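Local coordinates for protein methanogen homoaconitase large subunit (PDB 4KP2) that catalyses, with its small-subunit partner, the reversible dehydration of (R)-homocitrate to cis-homoaconitate and its rehydration to homoisocitrate, using a [4Fe-4S] cluster, at residues A[273-277]-A[278-282]; A[298-301]-A[302-305]; A[392-395]-A[396-400]. All blocks are in the same frame, centred on the assembly; numbering follows the deposited sequence.

Contact 1 (A[273-277]-A[278-282]); sequences VNRDE and ANYYK
In the loop that joins helix 260-267 to strand 282-286 the chain doubles back on itself, setting V273 and R275 of one limb against the Y280 ring of the other. The bend is a tight reverse turn over N274-E277, closed by a weak backbone bond from E277 N to N274 O (3.5 Å), with D276 at positive phi. V273 and Y280 reach for each other from opposite directions. With V273 CG1 anti to the backbone N (chi1 172°), this methyl ends 3.5 Å from Y280 OH and also lies 3.9 Å from A278 CB, a small apolar contact inside the bend. A278 C lies over one face of the Y280 ring, offset toward the rim. R275 comes from another side: its chain, bent at chi2 and chi3, crosses the tyrosine at about a right angle, and the guanidinium and ring planes lie only 19° apart. R275 NH2 is 3.3 Å from Y280 CE2 in an oblique approach. The charge of R275 is met mainly by a salt bridge from NH1 to E283, while D179 is a weak, long partner of NH2 and R177 brings a like charge close by. Y280 OH is hydrogen-bonded to E211, on strand 208-213. A phenylalanine in place of Y280 would probably leave E211 without this partner and open a small gap beside V273 CG1. Just beyond, Y281 and K282 pair by backbone bonds with T175 and R177, so the folded loop delivers the chain to the side of strand 167-180. This helix-to-strand connection, entering a strand parallel to 167-180, is consistent with the alpha/beta layering of the aconitase family.

Contact 2 (A[298-301]-A[302-305]); sequences PHHP and DNVK
The side chains of H300 and D302 run side by side, with the imidazole and carboxylate planes 82° apart. D302 OD1 stands oblique to the ring and lies 3.1 Å from H300 CB, at the base of that side chain. On the neighbouring H299 ring, one face is covered centrally by P298 CB, and the peptide bond between these two residues is cis. The carboxylate is brought to H300 by the D302 first torsion (chi1 74°), which tucks CG between the backbone N and the carbonyl carbon. H300 to N303 form a type I beta turn with P301 in its second position. Its closing bond, N303 N to H300 O, is weak: 3.3 Å long and bent to 123°. The turn lies in the connection between the antiparallel strands 294-296 and 304-306. N407 also bonds H300 O, K198 bonds P301 O, and R202 forms a salt bridge with D302 OD1; set against the weak closing bond, these outside partners probably give the turn much of its hold. With H300 ND1 4.9 Å from D302 OD1, the carboxylate might favour a protonated imidazole, but R202 would probably offset much of that pull.

Contact 3 (A[392-395]-A[396-400]); sequences GVLA and EGEIC
A395 N donates to E398 OE1 over 3.0 Å, fairly straight (153°), and the donor meets the oxygen from above the carboxylate plane, 36° out of it. E398 OE1 also rests 3.3 Å from A395 CB. A second bond returns between the same residues, E398 N to A395 O at 3.2 Å, equally straight but with its donor well above the carbonyl plane. With CG anti to the backbone N (chi1 -169°) and the chain extended beyond it, the E398 carboxylate reaches across to A395 N. Its other oxygen, OE2, has K348 as a weak, long ionic partner. The backbone from A395 to E398 is a type II beta turn, with G397 at the third position where phi is positive, and it feeds strand 399-402, which lies between strands 317-320 and 418-421 of a five-stranded parallel sheet. L394 straddles C400 CB with both methyls: CD1 at 3.6 Å and CD2 at 3.7 Å. L394 CD2 also touches E398 CG at 4.0 Å, so the leucine packs against both C400 and the E398 stem. The side chain of C400 is about 10 Å from that of C386, a predicted ligand of the [4Fe-4S] cluster. E396 OE2 is hydrogen-bonded to N416, and E396 N to E94 of the second subunit.

The three contacts follow one another along the chain without overlapping. Contact 3 is mostly buried and borders the second subunit, contact 2 lies on the surface, and contact 1 is partly buried. Contacts 1 and 3 sit on opposite sides of the chain's centre, their own centres about 45 Å apart, and belong to different sheets. Contacts 2 and 3 are neighbours, about 6 Å between nearest atoms, and both meet strand 418-421: P298 packs on it, while E398 and C400 pair with its backbone. Contact 3 is closed by two bonds of its own and leucine packing, though it too has outside partners; contact 2 has one weak bond of its own and contact 1 none between its segments, and both have salt bridges to other parts of the chain.

Contact 1 (A[273-277]-A[278-282])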
loop_
_atom_site.group_PDB
_atom_site.type_symbol
_atom_site.label_atom_id
_atom_site.label_comp_id
_atom_site.label_asym_id
_atom_site.label_seq_id
_atom_site.Cartn_x
_atom_site.Cartn_y
_atom_site.Cartn_z
ATOM N N VAL A 273 0.414 14.780 40.668
ATOM C CA VAL A 273 -0.837 14.658 41.408
ATOM C C VAL A 273 -0.663 13.823 42.674
ATOM O O VAL A 273 -0.142 12.710 42.628
ATOM C CB VAL A 273 -1.939 14.016 40.542
ATOM C CG1 VAL A 273 -3.170 13.703 41.381
ATOM C CG2 VAL A 273 -2.293 14.924 39.377
ATOM N N ASN A 274 -1.105 14.370 43.802
ATOM C CA ASN A 274 -1.060 13.659 45.072
ATOM C C ASN A 274 -2.375 12.932 45.340
ATOM O O ASN A 274 -3.457 13.467 45.088
ATOM C CB ASN A 274 -0.751 14.635 46.209
ATOM C CG ASN A 274 -0.277 13.940 47.477
ATOM O OD1 ASN A 274 -0.656 12.803 47.763
ATOM N ND2 ASN A 274 0.552 14.631 48.250
ATOM N N ARG A 275 -2.280 11.710 45.849
ATOM C CA ARG A 275 -3.471 10.954 46.217
ATOM C C ARG A 275 -4.270 11.614 47.357
ATOM O O ARG A 275 -3.703 12.227 48.262
ATOM C CB ARG A 275 -3.095 9.504 46.551
ATOM C CG ARG A 275 -2.523 8.749 45.358
ATOM C CD ARG A 275 -3.556 8.700 44.237
ATOM N NE ARG A 275 -4.740 7.922 44.619
ATOM C CZ ARG A 275 -5.796 7.726 43.831
ATOM N NH1 ARG A 275 -6.836 7.013 44.251
ATOM N NH2 ARG A 275 -5.820 8.263 42.621
ATOM N N ASP A 276 -5.595 11.494 47.276
ATOM C CA ASP A 276 -6.536 12.036 48.263
ATOM C C ASP A 276 -6.590 13.556 48.334
ATOM O O ASP A 276 -7.523 14.122 48.920
ATOM C CB ASP A 276 -6.271 11.456 49.652
ATOM C CG ASP A 276 -6.580 9.973 49.729
ATOM O OD1 ASP A 276 -7.562 9.536 49.085
ATOM O OD2 ASP A 276 -5.839 9.248 50.432
ATOM N N GLU A 277 -5.579 14.205 47.762
ATOM C CA GLU A 277 -5.616 15.643 47.564
ATOM C C GLU A 277 -6.291 15.918 46.222
ATOM O O GLU A 277 -6.486 17.068 45.832
ATOM C CB GLU A 277 -4.209 16.244 47.600
ATOM C CG GLU A 277 -3.680 16.586 48.987
ATOM C CD GLU A 277 -2.218 16.991 48.957
ATOM O OE1 GLU A 277 -1.720 17.335 47.867
ATOM O OE2 GLU A 277 -1.564 16.957 50.022
ATOM N N ALA A 278 -6.645 14.845 45.524
ATOM C CA ALA A 278 -7.426 14.943 44.302
ATOM C C ALA A 278 -8.701 14.126 44.418
ATOM O O ALA A 278 -8.655 12.899 44.464
ATOM C CB ALA A 278 -6.607 14.492 43.099
ATOM N N ASN A 279 -9.838 14.815 44.454
ATOM C CA ASN A 279 -11.142 14.159 44.521
ATOM C C ASN A 279 -11.722 13.853 43.143
ATOM O O ASN A 279 -12.073 14.761 42.384
ATOM C CB ASN A 279 -12.128 15.003 45.335
ATOM C CG ASN A 279 -13.425 14.273 45.619
ATOM O OD1 ASN A 279 -13.480 13.044 45.588
ATOM N ND2 ASN A 279 -14.479 15.031 45.899
ATOM N N TYR A 280 -11.825 12.566 42.833
ATOM C CA TYR A 280 -12.316 12.129 41.537
ATOM C C TYR A 280 -13.808 11.825 41.599
ATOM O O TYR A 280 -14.361 11.600 42.677
ATOM C CB TYR A 280 -11.551 10.886 41.083
ATOM C CG TYR A 280 -10.046 11.046 41.102
ATOM C CD1 TYR A 280 -9.374 11.634 40.037
ATOM C CD2 TYR A 280 -9.296 10.609 42.185
ATOM C CE1 TYR A 280 -7.999 11.782 40.052
ATOM C CE2 TYR A 280 -7.921 10.753 42.208
ATOM C CZ TYR A 280 -7.278 11.340 41.139
ATOM O OH TYR A 280 -5.910 11.486 41.157
ATOM N N TYR A 281 -14.456 11.832 40.438
ATOM C CA TYR A 281 -15.859 11.459 40.349
ATOM C C TYR A 281 -16.012 10.001 40.760
ATOM O O TYR A 281 -16.965 9.632 41.451
ATOM C CB TYR A 281 -16.374 11.664 38.925
ATOM C CG TYR A 281 -17.832 11.304 38.740
ATOM C CD1 TYR A 281 -18.835 12.200 39.082
ATOM C CD2 TYR A 281 -18.205 10.071 38.220
ATOM C CE1 TYR A 281 -20.168 11.878 38.914
ATOM C CE2 TYR A 281 -19.534 9.740 38.049
ATOM C CZ TYR A 281 -20.511 10.646 38.398
ATOM O OH TYR A 281 -21.836 10.318 38.228
ATOM N N LYS A 282 -15.062 9.178 40.330
ATOM C CA LYS A 282 -15.020 7.781 40.734
ATOM C C LYS A 282 -13.614 7.235 40.534
ATOM O O LYS A 282 -12.868 7.717 39.683
ATOM C CB LYS A 282 -16.030 6.942 39.946
ATOM C CG LYS A 282 -16.305 5.584 40.572
ATOM C CD LYS A 282 -16.935 5.749 41.947
ATOM C CE LYS A 282 -16.791 4.495 42.790
ATOM N NZ LYS A 282 -15.369 4.239 43.159
#

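Contact 2 (A[298-301]-A[302-305])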
loop_
_atom_site.group_PDB
_atom_site.type_symbol
_atom_site.label_atom_id
_atom_site.label_comp_id
_atom_site.label_asym_id
_atom_site.label_seq_id
_atom_site.Cartn_x
_atom_site.Cartn_y
_atom_site.Cartn_z
ATOM N N PRO A 298 -17.176 -8.549 18.153
ATOM C CA PRO A 298 -18.174 -7.677 17.520
ATOM C C PRO A 298 -19.386 -7.422 18.415
ATOM O O PRO A 298 -19.758 -8.303 19.192
ATOM C CB PRO A 298 -18.601 -8.485 16.293
ATOM C CG PRO A 298 -17.407 -9.277 15.944
ATOM C CD PRO A 298 -16.747 -9.630 17.246
ATOM N N HIS A 299 -19.992 -6.242 18.308
ATOM C CA HIS A 299 -19.544 -5.207 17.378
ATOM C C HIS A 299 -19.172 -3.924 18.109
ATOM O O HIS A 299 -19.400 -2.826 17.603
ATOM C CB HIS A 299 -20.633 -4.905 16.347
ATOM C CG HIS A 299 -20.994 -6.073 15.484
ATOM N ND1 HIS A 299 -20.381 -6.325 14.276
ATOM C CD2 HIS A 299 -21.911 -7.056 15.653
ATOM C CE1 HIS A 299 -20.901 -7.415 13.739
ATOM N NE2 HIS A 299 -21.832 -7.877 14.554
ATOM N N HIS A 300 -18.607 -4.064 19.303
ATOM C CA HIS A 300 -18.244 -2.904 20.108
ATOM C C HIS A 300 -16.951 -3.144 20.879
ATOM O O HIS A 300 -16.657 -4.274 21.268
ATOM C CB HIS A 300 -19.375 -2.550 21.075
ATOM C CG HIS A 300 -20.665 -2.197 20.398
ATOM N ND1 HIS A 300 -21.604 -3.142 20.052
ATOM C CD2 HIS A 300 -21.165 -1.003 20.002
ATOM C CE1 HIS A 300 -22.633 -2.546 19.473
ATOM N NE2 HIS A 300 -22.391 -1.249 19.431
ATOM N N PRO A 301 -16.171 -2.072 21.101
ATOM C CA PRO A 301 -14.905 -2.161 21.838
ATOM C C PRO A 301 -15.097 -2.573 23.295
ATOM O O PRO A 301 -14.123 -2.960 23.943
ATOM C CB PRO A 301 -14.361 -0.730 21.773
ATOM C CG PRO A 301 -15.020 -0.122 20.586
ATOM C CD PRO A 301 -16.389 -0.724 20.548
ATOM N N ASP A 302 -16.322 -2.489 23.807
ATOM C CA ASP A 302 -16.579 -2.865 25.195
ATOM C C ASP A 302 -17.029 -4.323 25.342
ATOM O O ASP A 302 -17.802 -4.657 26.242
ATOM C CB ASP A 302 -17.571 -1.905 25.865
ATOM C CG ASP A 302 -18.994 -2.104 25.391
ATOM O OD1 ASP A 302 -19.187 -2.466 24.212
ATOM O OD2 ASP A 302 -19.923 -1.899 26.203
ATOM N N ASN A 303 -16.523 -5.189 24.468
ATOM C CA ASN A 303 -16.874 -6.605 24.504
ATOM C C ASN A 303 -15.688 -7.554 24.339
ATOM O O ASN A 303 -15.510 -8.142 23.275
ATOM C CB ASN A 303 -17.914 -6.922 23.427
ATOM C CG ASN A 303 -19.301 -6.426 23.784
ATOM O OD1 ASN A 303 -19.670 -6.370 24.956
ATOM N ND2 ASN A 303 -20.081 -6.070 22.770
ATOM N N VAL A 304 -14.881 -7.715 25.384
ATOM C CA VAL A 304 -13.834 -8.734 25.346
ATOM C C VAL A 304 -14.052 -9.874 26.337
ATOM O O VAL A 304 -14.180 -9.661 27.543
ATOM C CB VAL A 304 -12.409 -8.163 25.544
ATOM C CG1 VAL A 304 -12.356 -7.244 26.716
ATOM C CG2 VAL A 304 -11.441 -9.286 25.783
ATOM N N LYS A 305 -14.107 -11.087 25.803
ATOM C CA LYS A 305 -14.016 -12.288 26.614
ATOM C C LYS A 305 -12.548 -12.680 26.597
ATOM O O LYS A 305 -11.849 -12.398 25.623
ATOM C CB LYS A 305 -14.849 -13.411 26.002
ATOM C CG LYS A 305 -15.785 -12.971 24.888
ATOM C CD LYS A 305 -17.174 -12.665 25.417
ATOM C CE LYS A 305 -18.142 -12.405 24.277
ATOM N NZ LYS A 305 -18.156 -13.534 23.304
#

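Contact 3 (A[392-395]-A[396-400])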
loop_
_atom_site.group_PDB
_atom_site.type_symbol
_atom_site.label_atom_id
_atom_site.label_comp_id
_atom_site.label_asym_id
_atom_site.label_seq_id
_atom_site.Cartn_x
_atom_site.Cartn_y
_atom_site.Cartn_z
ATOM N N GLY A 392 -8.073 -2.322 3.068
ATOM C CA GLY A 392 -8.335 -3.748 3.135
ATOM C C GLY A 392 -9.791 -4.026 3.457
ATOM O O GLY A 392 -10.112 -4.555 4.522
ATOM N N VAL A 393 -10.671 -3.666 2.529
ATOM C CA VAL A 393 -12.113 -3.769 2.733
ATOM C C VAL A 393 -12.590 -5.216 2.869
ATOM O O VAL A 393 -12.168 -6.095 2.118
ATOM C CB VAL A 393 -12.878 -3.068 1.589
ATOM C CG1 VAL A 393 -14.379 -3.226 1.762
ATOM C CG2 VAL A 393 -12.499 -1.599 1.532
ATOM N N LEU A 394 -13.469 -5.451 3.839
ATOM C CA LEU A 394 -14.024 -6.777 4.081
ATOM C C LEU A 394 -15.265 -7.039 3.238
ATOM O O LEU A 394 -15.993 -6.114 2.881
ATOM C CB LEU A 394 -14.382 -6.940 5.558
ATOM C CG LEU A 394 -13.248 -6.810 6.570
ATOM C CD1 LEU A 394 -13.800 -6.956 7.976
ATOM C CD2 LEU A 394 -12.181 -7.851 6.297
ATOM N N ALA A 395 -15.503 -8.309 2.931
ATOM C CA ALA A 395 -16.701 -8.711 2.208
ATOM C C ALA A 395 -17.739 -9.244 3.187
ATOM O O ALA A 395 -17.519 -9.245 4.399
ATOM C CB ALA A 395 -16.365 -9.763 1.166
ATOM N N GLU A 396 -18.868 -9.700 2.656
ATOM C CA GLU A 396 -19.951 -10.202 3.491
ATOM C C GLU A 396 -19.591 -11.530 4.148
ATOM O O GLU A 396 -19.252 -12.499 3.469
ATOM C CB GLU A 396 -21.235 -10.352 2.674
ATOM C CG GLU A 396 -22.436 -10.774 3.500
ATOM C CD GLU A 396 -23.719 -10.793 2.696
ATOM O OE1 GLU A 396 -23.652 -10.612 1.463
ATOM O OE2 GLU A 396 -24.793 -10.986 3.302
ATOM N N GLY A 397 -19.668 -11.565 5.474
ATOM C CA GLY A 397 -19.371 -12.770 6.228
ATOM C C GLY A 397 -17.889 -12.944 6.489
ATOM O O GLY A 397 -17.459 -13.963 7.027
ATOM N N GLU A 398 -17.105 -11.942 6.107
ATOM C CA GLU A 398 -15.658 -12.000 6.270
ATOM C C GLU A 398 -15.234 -11.432 7.622
ATOM O O GLU A 398 -15.725 -10.386 8.048
ATOM C CB GLU A 398 -14.969 -11.254 5.126
ATOM C CG GLU A 398 -13.471 -11.470 5.056
ATOM C CD GLU A 398 -12.902 -11.121 3.697
ATOM O OE1 GLU A 398 -13.665 -10.629 2.839
ATOM O OE2 GLU A 398 -11.692 -11.346 3.484
ATOM N N ILE A 399 -14.319 -12.128 8.290
ATOM C CA ILE A 399 -13.884 -11.745 9.629
ATOM C C ILE A 399 -12.453 -11.213 9.635
ATOM O O ILE A 399 -11.560 -11.798 9.021
ATOM C CB ILE A 399 -13.991 -12.936 10.606
ATOM C CG1 ILE A 399 -15.442 -13.402 10.722
ATOM C CG2 ILE A 399 -13.448 -12.564 11.975
ATOM C CD1 ILE A 399 -15.648 -14.510 11.728
ATOM N N CYS A 400 -12.242 -10.101 10.332
ATOM C CA CYS A 400 -10.917 -9.501 10.436
ATOM C C CYS A 400 -10.471 -9.312 11.882
ATOM O O CYS A 400 -11.227 -8.824 12.719
ATOM C CB CYS A 400 -10.877 -8.157 9.706
ATOM S SG CYS A 400 -9.346 -7.226 9.948
#